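Adenylate kinase (PDB 3BE4) probably catalyses reversible phosphoryl transfer between ATP and AMP, and is captured here with the two-substrate analogue bis(adenosine)-5'-pentaphosphate bound. Local coordinates at residues 7-12 with 86-91; 97-102 with 188-193; 114-119 with 211-216. One frame throughout, in Å; residues are numbered along the deposited sequence. Where two conformers were deposited one is given.

The chain opens with strand 7-12, the central strand of a five-stranded parallel sheet of the P-loop NTPase type. Interaction 1 sets 86-91 beside it and closes the first long loop. Helix 95-108 follows at once, and interaction 2 packs its segment 97-102 against 188-193. Strand 114-119 then joins the other edge of 7-12, with Ile9 and Ile11 carbonyls facing the amides of Ile116 and Phe118, and interaction 3 ties it to the C-terminal helix 206-216. Interaction 1 closes before the other two open; interactions 2 and 3 cross, their segments alternating. Tyr191 of interaction 2 packs on Ile9 of interaction 1 and Val115 of interaction 3, so all three meet at the sheet.

Interaction 1: 7-12 with 86-91; sequences NLILIG and FVLDGF. With AP5 (bis(adenosine)-5'-pentaphosphate), chain C.
The Phe86 ring and the Asn7 side-chain amide lie stacked, their planes only 6° apart, with Asn7 CG 3.4 Å from Phe86 CE2. Asn7 CB sits over the same ring face, a CH-pi contact 3.9 Å from the Phe86 centroid. Phe86 reaches this place because its CG stands between the backbone N and the carbonyl carbon (chi1 55°), which folds the ring back over the neighbouring strand; Phe77 adds an edge-to-face ring contact. The Asn7 amide is kept from turning by ND2 bonds to Ser111 O and Asp110. At the other aromatic, Phe91, Leu88 CD1 and the adenine N6A of the ligand both come at the ring edge.

Between these rings the strands run parallel. Three N-H...O bonds pass back and forth between them, from Leu8 N to Phe86 O, from Leu88 N to Leu8 O and from Leu10 N to Leu88 O; the last is nearly straight at 2.8 Å. Leu10 CG packs on Val87 CG2 (3.6 Å) on one sheet face, Ile9 CG1 on Leu88 CD1 on the other.

Beyond the strand, Gly90 O accepts a bond from ligand N6A at 3.0 Å and a second from Arg93 NE. The loop just past the C-terminal end of strand 86-89 thus offers a carbonyl acceptor to the exocyclic amino group, consistent with recognition of adenine.

Interaction 2: 97-102 with 188-193; sequences QAEGLA and VKFYED. With AP5 (bis(adenosine)-5'-pentaphosphate), chain C.
Ala98 meets both aromatic side chains of 188-193, and Gln97, one residue earlier on the helix, turns instead to the ligand. Its chain is extended beyond CG, bringing the amide to the adenine rim: OE1 accepts from ligand N6A at 3.0 Å (163°), while NE2 donates to ligand N1A at 3.0 Å. This paired grip reads the amino group and ring nitrogen of adenine together. The amide is oriented by Arg93 N, which bonds to OE1, and by Asp66, whose OD1 accepts a hydrogen bond from NE2.

At Ala98 the methyl CB lies over one face of the Phe190 ring, toward its rim, in a CH-pi contact 3.9 Å from the Phe190 centroid. Phe190 has CG anti to the backbone N (chi1 -179°), which sends the ring out toward the helix. The same CB is 3.5 Å from Tyr191 OH. Ala98 O and Tyr191 OH are also joined by a water, 2.9 Å from the carbonyl and 2.7 Å from the hydroxyl; it donates to Ala98 O and lies in the plane of the Tyr191 ring.

Both helices belong to the alpha/beta core of the P-loop NTPase fold, and Tyr191 reaches from its own helix toward 97-102 and also packs on Ile11 of the sheet. The segment axes are 11.9 Å apart, and the rings of Phe190 and Tyr191 span that distance to the short Ala98.

Glu99 follows, its CG approaching Phe190 CE1 obliquely. One turn on from Ala98, Leu101 brings CD2 to 4.4 Å from Tyr191 OH, while also packing against Ile9 and Leu88.

Interaction 3: 114-119 with 211-216; sequences SVIYFE and EQIKKI
Strand 114-119 and helix 211-216 run nearly antiparallel, at 157°, with 10.5 Å between their axes. The closest backbone pairings put Ile116 CA 8.0 Å from Ile213 CA and Ser114 CA 8.3 Å from Ile216 CA.

Ile116 carries the middle of the contact. With its CG1 anti to the carbonyl carbon (chi1 -68°) and the chain extended, CD1 reaches between two helix residues one turn apart, touching CG2 of Ile213 and CG2 of Ile216 at 3.9 Å each. Ile116 and Ile216 meet tip to tip, whereas Ile213 crosses at a slant. This is the layering of an alpha/beta fold: the C-terminal helix 206-216 lies on one face of the parallel sheet, beside helix 18-29, whose Phe24 also packs on Ile213.

Further along the strand, Phe118 brings its CZ to 3.6 Å from Ile213 CD1, the methyl approaching the ring obliquely and the two side chains crossing at about a right angle. Gln21 and Ser16 touch Phe118 as well. At the opposite end the contact turns polar: a water 2.7 Å from Ser114 OG donates a bond to Ile216 O at 3.1 Å, bridging the strand to the backbone of Ile216.

Interaction 1: 7-12 with 86-91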
loop_
_atom_site.group_PDB
_atom_site.type_symbol
_atom_site.label_atom_id
_atom_site.label_comp_id
_atom_site.label_asym_id
_atom_site.label_seq_id
_atom_site.Cartn_x
_atom_site.Cartn_y
_atom_site.Cartn_z
ATOM N N ASN A 7 9.811 0.593 -11.188
ATOM C CA ASN A 7 9.373 1.738 -10.368
ATOM C C ASN A 7 7.892 1.732 -10.457
ATOM O O ASN A 7 7.304 2.192 -11.436
ATOM C CB ASN A 7 9.948 3.106 -10.846
ATOM C CG ASN A 7 11.475 3.163 -10.615
ATOM O OD1 ASN A 7 11.994 2.404 -9.836
ATOM N ND2 ASN A 7 12.164 4.072 -11.308
ATOM N N LEU A 8 7.274 1.247 -9.386
ATOM C CA LEU A 8 5.839 0.791 -9.453
ATOM C C LEU A 8 5.012 1.538 -8.409
ATOM O O LEU A 8 5.447 1.824 -7.323
ATOM C CB LEU A 8 5.575 -0.646 -9.048
ATOM C CG LEU A 8 6.333 -1.624 -9.866
ATOM C CD1 LEU A 8 6.100 -2.981 -9.281
ATOM C CD2 LEU A 8 5.907 -1.601 -11.303
ATOM N N ILE A 9 3.792 1.883 -8.804
ATOM C CA ILE A 9 2.782 2.340 -7.810
ATOM C C ILE A 9 1.626 1.326 -7.884
ATOM O O ILE A 9 1.241 0.932 -8.968
ATOM C CB ILE A 9 2.227 3.728 -8.253
ATOM C CG1 ILE A 9 3.318 4.839 -8.144
ATOM C CG2 ILE A 9 1.074 4.188 -7.322
ATOM C CD1 ILE A 9 2.835 6.225 -8.570
ATOM N N LEU A 10 1.152 0.903 -6.728
ATOM C CA LEU A 10 -0.129 0.171 -6.653
ATOM C C LEU A 10 -1.245 1.151 -6.165
ATOM O O LEU A 10 -1.072 1.862 -5.151
ATOM C CB LEU A 10 0.017 -0.933 -5.655
ATOM C CG LEU A 10 1.185 -1.915 -5.934
ATOM C CD1 LEU A 10 1.046 -3.050 -4.974
ATOM C CD2 LEU A 10 1.197 -2.372 -7.341
ATOM N N ILE A 11 -2.390 1.281 -6.871
ATOM C CA ILE A 11 -3.447 2.129 -6.345
ATOM C C ILE A 11 -4.644 1.148 -6.206
ATOM O O ILE A 11 -4.873 0.253 -7.025
ATOM C CB ILE A 11 -3.896 3.124 -7.472
ATOM C CG1 ILE A 11 -2.807 4.166 -7.695
ATOM C CG2 ILE A 11 -5.155 3.938 -6.999
ATOM C CD1 ILE A 11 -3.174 5.028 -8.945
ATOM N N GLY A 12 -5.397 1.331 -5.169
ATOM C CA GLY A 12 -6.565 0.459 -5.059
ATOM C C GLY A 12 -7.209 0.866 -3.729
ATOM O O GLY A 12 -6.588 1.512 -2.899
ATOM N N PHE A 86 11.229 0.250 -6.739
ATOM C CA PHE A 86 10.368 0.407 -5.538
ATOM C C PHE A 86 8.950 0.079 -5.992
ATOM O O PHE A 86 8.592 0.082 -7.156
ATOM C CB PHE A 86 10.378 1.910 -5.106
ATOM C CG PHE A 86 9.994 2.929 -6.164
ATOM C CD1 PHE A 86 8.659 3.218 -6.397
ATOM C CD2 PHE A 86 11.006 3.724 -6.810
ATOM C CE1 PHE A 86 8.273 4.183 -7.347
ATOM C CE2 PHE A 86 10.643 4.710 -7.720
ATOM C CZ PHE A 86 9.259 4.953 -8.010
ATOM N N VAL A 87 8.182 -0.299 -4.935
ATOM C CA VAL A 87 6.736 -0.402 -5.110
ATOM C C VAL A 87 6.048 0.428 -4.003
ATOM O O VAL A 87 6.286 0.221 -2.823
ATOM C CB VAL A 87 6.225 -1.878 -5.115
ATOM C CG1 VAL A 87 6.710 -2.727 -3.900
ATOM C CG2 VAL A 87 4.706 -1.870 -5.249
ATOM N N LEU A 88 5.354 1.451 -4.475
ATOM C CA LEU A 88 4.588 2.414 -3.563
ATOM C C LEU A 88 3.180 1.886 -3.407
ATOM O O LEU A 88 2.565 1.445 -4.337
ATOM C CB LEU A 88 4.562 3.813 -4.209
ATOM C CG LEU A 88 5.904 4.372 -4.528
ATOM C CD1 LEU A 88 5.771 5.804 -5.152
ATOM C CD2 LEU A 88 6.882 4.338 -3.489
ATOM N N ASP A 89 2.707 1.859 -2.108
ATOM C CA ASP A 89 1.505 1.107 -1.791
ATOM C C ASP A 89 0.757 2.111 -0.826
ATOM O O ASP A 89 1.124 2.412 0.308
ATOM C CB ASP A 89 2.053 -0.132 -0.998
ATOM C CG ASP A 89 1.000 -0.812 -0.126
ATOM O OD1 ASP A 89 -0.222 -0.369 -0.092
ATOM O OD2 ASP A 89 1.440 -1.818 0.552
ATOM N N GLY A 90 -0.340 2.570 -1.435
ATOM C CA GLY A 90 -1.104 3.573 -0.615
ATOM C C GLY A 90 -0.562 4.971 -0.781
ATOM O O GLY A 90 -0.795 5.798 0.085
ATOM N N PHE A 91 0.385 5.148 -1.682
ATOM C CA PHE A 91 0.954 6.510 -1.961
ATOM C C PHE A 91 1.313 6.431 -3.403
ATOM O O PHE A 91 1.924 5.452 -3.828
ATOM C CB PHE A 91 2.250 6.759 -1.120
ATOM C CG PHE A 91 2.914 8.028 -1.483
ATOM C CD1 PHE A 91 2.633 9.213 -0.778
ATOM C CD2 PHE A 91 3.723 8.073 -2.594
ATOM C CE1 PHE A 91 3.236 10.440 -1.223
ATOM C CE2 PHE A 91 4.333 9.304 -2.985
ATOM C CZ PHE A 91 4.050 10.464 -2.337
HETATM P PA AP5 C . -2.743 1.736 5.072
HETATM O O1A AP5 C . -1.980 0.902 6.114
HETATM O O2A AP5 C . -2.243 1.809 3.706
HETATM O O3A AP5 C . -4.274 1.268 5.061
HETATM P PB AP5 C . -5.370 1.303 3.910
HETATM O O1B AP5 C . -5.105 2.370 2.963
HETATM O O2B AP5 C . -6.730 1.191 4.610
HETATM O O3B AP5 C . -5.015 -0.161 3.164
HETATM P PG AP5 C . -4.749 -1.564 3.807
HETATM O O1G AP5 C . -5.852 -1.844 4.768
HETATM O O2G AP5 C . -3.349 -1.563 4.266
HETATM O O3G AP5 C . -4.967 -2.392 2.479
HETATM P PD AP5 C . -4.011 -3.319 1.536
HETATM O O1D AP5 C . -2.637 -3.221 2.043
HETATM O O2D AP5 C . -4.363 -2.956 0.153
HETATM O O3D AP5 C . -4.641 -4.771 1.768
HETATM P PE AP5 C . -3.992 -6.011 2.532
HETATM O O1E AP5 C . -3.677 -5.614 3.875
HETATM O O2E AP5 C . -2.900 -6.660 1.705
HETATM O O5F AP5 C . -2.910 3.258 5.529
HETATM C C5F AP5 C . -3.247 3.381 6.920
HETATM C C4F AP5 C . -3.818 4.856 7.022
HETATM O O4F AP5 C . -2.703 5.712 7.099
HETATM C C3F AP5 C . -4.661 5.383 5.923
HETATM O O3F AP5 C . -6.009 4.989 6.055
HETATM C C2F AP5 C . -4.461 6.883 6.223
HETATM O O2F AP5 C . -5.129 7.265 7.487
HETATM C C1F AP5 C . -2.966 6.984 6.468
HETATM N N9A AP5 C . -2.256 7.122 5.225
HETATM C C8A AP5 C . -1.429 6.100 4.680
HETATM N N7A AP5 C . -0.892 6.511 3.544
HETATM C C5A AP5 C . -1.317 7.841 3.344
HETATM C C6A AP5 C . -1.012 8.761 2.361
HETATM N N6A AP5 C . -0.343 8.571 1.218
HETATM N N1A AP5 C . -1.653 10.014 2.530
HETATM C C2A AP5 C . -2.357 10.236 3.618
HETATM N N3A AP5 C . -2.673 9.373 4.607
HETATM C C4A AP5 C . -2.039 8.118 4.482
HETATM O O5J AP5 C . -5.185 -7.029 2.454
HETATM C C5J AP5 C . -6.416 -6.817 3.305
HETATM C C4J AP5 C . -6.909 -8.240 3.643
HETATM O O4J AP5 C . -7.315 -9.027 2.506
HETATM C C3J AP5 C . -5.893 -9.017 4.484
HETATM O O3J AP5 C . -6.578 -9.778 5.455
HETATM C C2J AP5 C . -5.411 -9.936 3.405
HETATM O O2J AP5 C . -4.949 -11.164 3.950
HETATM C C1J AP5 C . -6.529 -10.336 2.546
HETATM N N9B AP5 C . -6.319 -10.612 1.159
HETATM C C8B AP5 C . -5.344 -10.059 0.331
HETATM N N7B AP5 C . -5.538 -10.533 -0.914
HETATM C C5B AP5 C . -6.616 -11.385 -0.894
HETATM C C6B AP5 C . -7.382 -12.031 -1.915
HETATM N N6B AP5 C . -6.986 -11.955 -3.186
HETATM N N1B AP5 C . -8.459 -12.772 -1.535
HETATM C C2B AP5 C . -8.884 -12.762 -0.198
HETATM N N3B AP5 C . -8.248 -12.088 0.808
HETATM C C4B AP5 C . -7.160 -11.311 0.450
#

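Interaction 2: 97-102 with 188-193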
loop_
_atom_site.group_PDB
_atom_site.type_symbol
_atom_site.label_atom_id
_atom_site.label_comp_id
_atom_site.label_asym_id
_atom_site.label_seq_id
_atom_site.Cartn_x
_atom_site.Cartn_y
_atom_site.Cartn_z
ATOM N N GLN A 97 -0.156 14.703 -3.826
ATOM C CA GLN A 97 0.975 13.677 -3.594
ATOM C C GLN A 97 1.534 13.167 -4.876
ATOM O O GLN A 97 2.728 12.912 -4.919
ATOM C CB GLN A 97 0.400 12.536 -2.808
ATOM C CG GLN A 97 0.105 12.971 -1.372
ATOM C CD GLN A 97 -0.535 11.824 -0.516
ATOM O OE1 GLN A 97 -0.386 10.662 -0.892
ATOM N NE2 GLN A 97 -1.330 12.182 0.545
ATOM N N ALA A 98 0.689 12.934 -5.889
ATOM C CA ALA A 98 1.170 12.470 -7.227
ATOM C C ALA A 98 2.124 13.541 -7.851
ATOM O O ALA A 98 3.152 13.206 -8.422
ATOM C CB ALA A 98 -0.004 12.212 -8.199
ATOM N N GLU A 99 1.689 14.784 -7.755
ATOM C CA GLU A 99 2.532 15.879 -8.313
ATOM C C GLU A 99 3.843 15.959 -7.509
ATOM O O GLU A 99 4.892 16.299 -8.090
ATOM C CB GLU A 99 1.744 17.218 -8.260
ATOM C CG GLU A 99 0.463 17.181 -9.112
ATOM C CD GLU A 99 -0.442 18.355 -8.885
ATOM O OE1 GLU A 99 -0.504 18.911 -7.730
ATOM O OE2 GLU A 99 -1.165 18.653 -9.898
ATOM N N GLY A 100 3.769 15.771 -6.180
ATOM C CA GLY A 100 4.937 15.888 -5.311
ATOM C C GLY A 100 5.854 14.746 -5.691
ATOM O O GLY A 100 7.040 14.932 -5.811
ATOM N N LEU A 101 5.312 13.541 -5.892
ATOM C CA LEU A 101 6.154 12.444 -6.366
ATOM C C LEU A 101 6.828 12.684 -7.750
ATOM O O LEU A 101 8.032 12.343 -7.916
ATOM C CB LEU A 101 5.337 11.112 -6.451
ATOM C CG LEU A 101 6.148 9.842 -6.965
ATOM C CD1 LEU A 101 7.329 9.531 -6.039
ATOM C CD2 LEU A 101 5.180 8.683 -7.127
ATOM N N ALA A 102 6.066 13.262 -8.703
ATOM C CA ALA A 102 6.634 13.568 -10.022
ATOM C C ALA A 102 7.876 14.500 -9.847
ATOM O O ALA A 102 8.862 14.305 -10.518
ATOM C CB ALA A 102 5.520 14.291 -10.827
ATOM N N VAL A 188 -6.435 7.339 -11.011
ATOM C CA VAL A 188 -6.440 6.362 -12.090
ATOM C C VAL A 188 -6.385 7.123 -13.427
ATOM O O VAL A 188 -5.567 6.808 -14.285
ATOM C CB VAL A 188 -7.683 5.522 -12.076
ATOM C CG1 VAL A 188 -7.683 4.570 -13.249
ATOM C CG2 VAL A 188 -7.684 4.680 -10.825
ATOM N N LYS A 189 -7.200 8.162 -13.578
ATOM C CA LYS A 189 -7.084 8.948 -14.849
ATOM C C LYS A 189 -5.751 9.660 -14.999
ATOM O O LYS A 189 -5.192 9.688 -16.096
ATOM C CB LYS A 189 -8.323 9.888 -14.921
ATOM C CG LYS A 189 -9.491 9.004 -15.173
ATOM C CD LYS A 189 -10.816 9.729 -15.370
ATOM C CE LYS A 189 -12.033 8.731 -15.492
ATOM N NZ LYS A 189 -12.003 7.695 -16.594
ATOM N N PHE A 190 -5.198 10.178 -13.889
ATOM C CA PHE A 190 -3.930 10.879 -13.824
ATOM C C PHE A 190 -2.889 9.988 -14.465
ATOM O O PHE A 190 -2.086 10.435 -15.304
ATOM C CB PHE A 190 -3.543 11.178 -12.372
ATOM C CG PHE A 190 -2.235 11.949 -12.191
ATOM C CD1 PHE A 190 -2.223 13.359 -11.957
ATOM C CD2 PHE A 190 -1.030 11.285 -12.155
ATOM C CE1 PHE A 190 -1.041 14.052 -11.761
ATOM C CE2 PHE A 190 0.176 11.965 -11.956
ATOM C CZ PHE A 190 0.203 13.346 -11.731
ATOM N N TYR A 191 -2.857 8.722 -14.072
ATOM C CA TYR A 191 -1.847 7.801 -14.625
ATOM C C TYR A 191 -2.167 7.200 -15.955
ATOM O O TYR A 191 -1.234 6.784 -16.680
ATOM C CB TYR A 191 -1.462 6.718 -13.584
ATOM C CG TYR A 191 -0.684 7.375 -12.476
ATOM C CD1 TYR A 191 0.572 7.962 -12.681
ATOM C CD2 TYR A 191 -1.216 7.417 -11.149
ATOM C CE1 TYR A 191 1.311 8.603 -11.622
ATOM C CE2 TYR A 191 -0.495 8.025 -10.103
ATOM C CZ TYR A 191 0.738 8.657 -10.339
ATOM O OH TYR A 191 1.377 9.239 -9.298
ATOM N N GLU A 192 -3.446 7.018 -16.255
ATOM C CA GLU A 192 -3.854 6.583 -17.624
ATOM C C GLU A 192 -3.449 7.647 -18.634
ATOM O O GLU A 192 -3.018 7.331 -19.737
ATOM C CB GLU A 192 -5.336 6.458 -17.674
ATOM C CG GLU A 192 -5.744 5.162 -17.030
ATOM C CD GLU A 192 -7.267 4.945 -17.173
ATOM O OE1 GLU A 192 -8.040 5.961 -17.210
ATOM O OE2 GLU A 192 -7.678 3.770 -17.214
ATOM N N ASP A 193 -3.573 8.902 -18.251
ATOM C CA ASP A 193 -3.104 10.041 -19.120
ATOM C C ASP A 193 -1.623 10.067 -19.410
ATOM O O ASP A 193 -1.208 10.609 -20.444
ATOM C CB ASP A 193 -3.557 11.391 -18.571
ATOM C CG ASP A 193 -5.090 11.584 -18.727
ATOM O OD1 ASP A 193 -5.751 10.754 -19.390
ATOM O OD2 ASP A 193 -5.646 12.555 -18.153
HETATM P PA AP5 C . -2.743 1.736 5.072
HETATM O O1A AP5 C . -1.980 0.902 6.114
HETATM O O2A AP5 C . -2.243 1.809 3.706
HETATM O O3A AP5 C . -4.274 1.268 5.061
HETATM P PB AP5 C . -5.370 1.303 3.910
HETATM O O1B AP5 C . -5.105 2.370 2.963
HETATM O O2B AP5 C . -6.730 1.191 4.610
HETATM O O3B AP5 C . -5.015 -0.161 3.164
HETATM P PG AP5 C . -4.749 -1.564 3.807
HETATM O O1G AP5 C . -5.852 -1.844 4.768
HETATM O O2G AP5 C . -3.349 -1.563 4.266
HETATM O O3G AP5 C . -4.967 -2.392 2.479
HETATM P PD AP5 C . -4.011 -3.319 1.536
HETATM O O1D AP5 C . -2.637 -3.221 2.043
HETATM O O2D AP5 C . -4.363 -2.956 0.153
HETATM O O3D AP5 C . -4.641 -4.771 1.768
HETATM P PE AP5 C . -3.992 -6.011 2.532
HETATM O O1E AP5 C . -3.677 -5.614 3.875
HETATM O O2E AP5 C . -2.900 -6.660 1.705
HETATM O O5F AP5 C . -2.910 3.258 5.529
HETATM C C5F AP5 C . -3.247 3.381 6.920
HETATM C C4F AP5 C . -3.818 4.856 7.022
HETATM O O4F AP5 C . -2.703 5.712 7.099
HETATM C C3F AP5 C . -4.661 5.383 5.923
HETATM O O3F AP5 C . -6.009 4.989 6.055
HETATM C C2F AP5 C . -4.461 6.883 6.223
HETATM O O2F AP5 C . -5.129 7.265 7.487
HETATM C C1F AP5 C . -2.966 6.984 6.468
HETATM N N9A AP5 C . -2.256 7.122 5.225
HETATM C C8A AP5 C . -1.429 6.100 4.680
HETATM N N7A AP5 C . -0.892 6.511 3.544
HETATM C C5A AP5 C . -1.317 7.841 3.344
HETATM C C6A AP5 C . -1.012 8.761 2.361
HETATM N N6A AP5 C . -0.343 8.571 1.218
HETATM N N1A AP5 C . -1.653 10.014 2.530
HETATM C C2A AP5 C . -2.357 10.236 3.618
HETATM N N3A AP5 C . -2.673 9.373 4.607
HETATM C C4A AP5 C . -2.039 8.118 4.482
HETATM O O5J AP5 C . -5.185 -7.029 2.454
HETATM C C5J AP5 C . -6.416 -6.817 3.305
HETATM C C4J AP5 C . -6.909 -8.240 3.643
HETATM O O4J AP5 C . -7.315 -9.027 2.506
HETATM C C3J AP5 C . -5.893 -9.017 4.484
HETATM O O3J AP5 C . -6.578 -9.778 5.455
HETATM C C2J AP5 C . -5.411 -9.936 3.405
HETATM O O2J AP5 C . -4.949 -11.164 3.950
HETATM C C1J AP5 C . -6.529 -10.336 2.546
HETATM N N9B AP5 C . -6.319 -10.612 1.159
HETATM C C8B AP5 C . -5.344 -10.059 0.331
HETATM N N7B AP5 C . -5.538 -10.533 -0.914
HETATM C C5B AP5 C . -6.616 -11.385 -0.894
HETATM C C6B AP5 C . -7.382 -12.031 -1.915
HETATM N N6B AP5 C . -6.986 -11.955 -3.186
HETATM N N1B AP5 C . -8.459 -12.772 -1.535
HETATM C C2B AP5 C . -8.884 -12.762 -0.198
HETATM N N3B AP5 C . -8.248 -12.088 0.808
HETATM C C4B AP5 C . -7.160 -11.311 0.450
HETATM O O HOH W 1 3.491 10.736 -9.888
#

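Interaction 3: 114-119 with 211-216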
loop_
_atom_site.group_PDB
_atom_site.type_symbol
_atom_site.label_atom_id
_atom_site.label_comp_id
_atom_site.label_asym_id
_atom_site.label_seq_id
_atom_site.Cartn_x
_atom_site.Cartn_y
_atom_site.Cartn_z
ATOM N N SER A 114 5.314 1.600 -14.086
ATOM C CA SER A 114 3.983 1.064 -14.279
ATOM C C SER A 114 3.208 1.494 -13.063
ATOM O O SER A 114 3.804 1.630 -11.987
ATOM C CB SER A 114 3.939 -0.511 -14.225
ATOM O OG SER A 114 4.419 -1.032 -15.487
ATOM N N VAL A 115 1.903 1.669 -13.247
ATOM C CA VAL A 115 0.996 1.900 -12.111
ATOM C C VAL A 115 -0.051 0.794 -12.279
ATOM O O VAL A 115 -0.600 0.578 -13.386
ATOM C CB VAL A 115 0.307 3.302 -12.230
ATOM C CG1 VAL A 115 -0.771 3.462 -11.183
ATOM C CG2 VAL A 115 1.350 4.440 -12.102
ATOM N N ILE A 116 -0.371 0.118 -11.197
ATOM C CA ILE A 116 -1.277 -1.050 -11.296
ATOM C C ILE A 116 -2.460 -0.707 -10.411
ATOM O O ILE A 116 -2.323 -0.488 -9.182
ATOM C CB ILE A 116 -0.614 -2.327 -10.750
ATOM C CG1 ILE A 116 0.509 -2.659 -11.724
ATOM C CG2 ILE A 116 -1.618 -3.553 -10.806
ATOM C CD1 ILE A 116 1.341 -4.009 -11.382
ATOM N N TYR A 117 -3.660 -0.761 -10.992
ATOM C CA TYR A 117 -4.870 -0.362 -10.266
ATOM C C TYR A 117 -5.634 -1.657 -9.908
ATOM O O TYR A 117 -5.960 -2.488 -10.780
ATOM C CB TYR A 117 -5.731 0.506 -11.176
ATOM C CG TYR A 117 -7.131 0.843 -10.646
ATOM C CD1 TYR A 117 -7.396 1.062 -9.308
ATOM C CD2 TYR A 117 -8.168 0.955 -11.553
ATOM C CE1 TYR A 117 -8.763 1.310 -8.840
ATOM C CE2 TYR A 117 -9.442 1.224 -11.122
ATOM C CZ TYR A 117 -9.719 1.377 -9.795
ATOM O OH TYR A 117 -11.033 1.663 -9.496
ATOM N N PHE A 118 -5.878 -1.859 -8.621
ATOM C CA PHE A 118 -6.514 -3.094 -8.132
ATOM C C PHE A 118 -8.031 -2.825 -8.149
ATOM O O PHE A 118 -8.534 -2.020 -7.334
ATOM C CB PHE A 118 -6.129 -3.336 -6.660
ATOM C CG PHE A 118 -4.745 -3.985 -6.490
ATOM C CD1 PHE A 118 -3.588 -3.523 -7.188
ATOM C CD2 PHE A 118 -4.605 -5.041 -5.599
ATOM C CE1 PHE A 118 -2.327 -4.184 -6.981
ATOM C CE2 PHE A 118 -3.409 -5.632 -5.360
ATOM C CZ PHE A 118 -2.231 -5.272 -6.086
ATOM N N GLU A 119 -8.736 -3.444 -9.094
ATOM C CA GLU A 119 -10.201 -3.203 -9.140
ATOM C C GLU A 119 -10.930 -4.150 -8.211
ATOM O O GLU A 119 -10.803 -5.348 -8.296
ATOM C CB GLU A 119 -10.710 -3.405 -10.556
ATOM C CG GLU A 119 -10.165 -2.380 -11.443
ATOM C CD GLU A 119 -10.835 -2.456 -12.869
ATOM O OE1 GLU A 119 -10.659 -3.504 -13.543
ATOM O OE2 GLU A 119 -11.509 -1.457 -13.293
ATOM N N GLU A 211 -0.605 -13.836 -10.368
ATOM C CA GLU A 211 -0.351 -14.085 -11.806
ATOM C C GLU A 211 -0.744 -12.928 -12.714
ATOM O O GLU A 211 -0.021 -12.641 -13.675
ATOM C CB GLU A 211 -0.930 -15.460 -12.265
ATOM C CG GLU A 211 -0.258 -16.704 -11.640
ATOM C CD GLU A 211 1.281 -16.688 -11.704
ATOM O OE1 GLU A 211 1.801 -16.511 -12.838
ATOM O OE2 GLU A 211 1.942 -16.779 -10.610
ATOM N N GLN A 212 -1.782 -12.135 -12.439
ATOM C CA GLN A 212 -2.051 -11.058 -13.236
ATOM C C GLN A 212 -1.036 -9.951 -13.109
ATOM O O GLN A 212 -0.803 -9.241 -14.086
ATOM C CB GLN A 212 -3.404 -10.471 -12.871
ATOM C CG GLN A 212 -4.605 -11.329 -13.211
ATOM C CD GLN A 212 -5.796 -10.532 -12.671
ATOM O OE1 GLN A 212 -6.253 -9.577 -13.224
ATOM N NE2 GLN A 212 -6.178 -10.890 -11.415
ATOM N N ILE A 213 -0.519 -9.764 -11.903
ATOM C CA ILE A 213 0.527 -8.828 -11.731
ATOM C C ILE A 213 1.820 -9.220 -12.467
ATOM O O ILE A 213 2.417 -8.348 -13.142
ATOM C CB ILE A 213 0.763 -8.491 -10.222
ATOM C CG1 ILE A 213 -0.513 -7.774 -9.719
ATOM C CG2 ILE A 213 2.088 -7.619 -10.098
ATOM C CD1 ILE A 213 -0.403 -7.592 -8.169
ATOM N N LYS A 214 2.195 -10.456 -12.386
ATOM C CA LYS A 214 3.380 -10.935 -13.134
ATOM C C LYS A 214 3.254 -10.714 -14.651
ATOM O O LYS A 214 4.266 -10.459 -15.348
ATOM C CB LYS A 214 3.622 -12.413 -12.906
ATOM C CG LYS A 214 4.186 -12.732 -11.535
ATOM C CD LYS A 214 4.159 -14.179 -11.193
ATOM C CE LYS A 214 5.159 -14.426 -10.106
ATOM N NZ LYS A 214 5.516 -15.854 -9.951
ATOM N N LYS A 215 2.040 -10.728 -15.179
ATOM C CA LYS A 215 1.835 -10.488 -16.614
ATOM C C LYS A 215 2.101 -9.080 -17.015
ATOM O O LYS A 215 2.516 -8.794 -18.174
ATOM C CB LYS A 215 0.362 -10.817 -17.005
ATOM C CG LYS A 215 0.185 -12.318 -17.204
ATOM C CD LYS A 215 -1.275 -12.612 -17.726
ATOM C CE LYS A 215 -2.371 -11.418 -17.563
ATOM N NZ LYS A 215 -3.793 -11.758 -16.915
ATOM N N ILE A 216 1.891 -8.146 -16.097
ATOM C CA ILE A 216 2.120 -6.765 -16.327
ATOM C C ILE A 216 3.570 -6.342 -16.060
ATOM O O ILE A 216 4.008 -5.353 -16.648
ATOM C CB ILE A 216 1.265 -5.934 -15.314
ATOM C CG1 ILE A 216 -0.207 -5.930 -15.658
ATOM C CG2 ILE A 216 1.703 -4.396 -15.278
ATOM C CD1 ILE A 216 -1.032 -5.461 -14.502
HETATM O O HOH W 2 5.972 -3.196 -15.670
#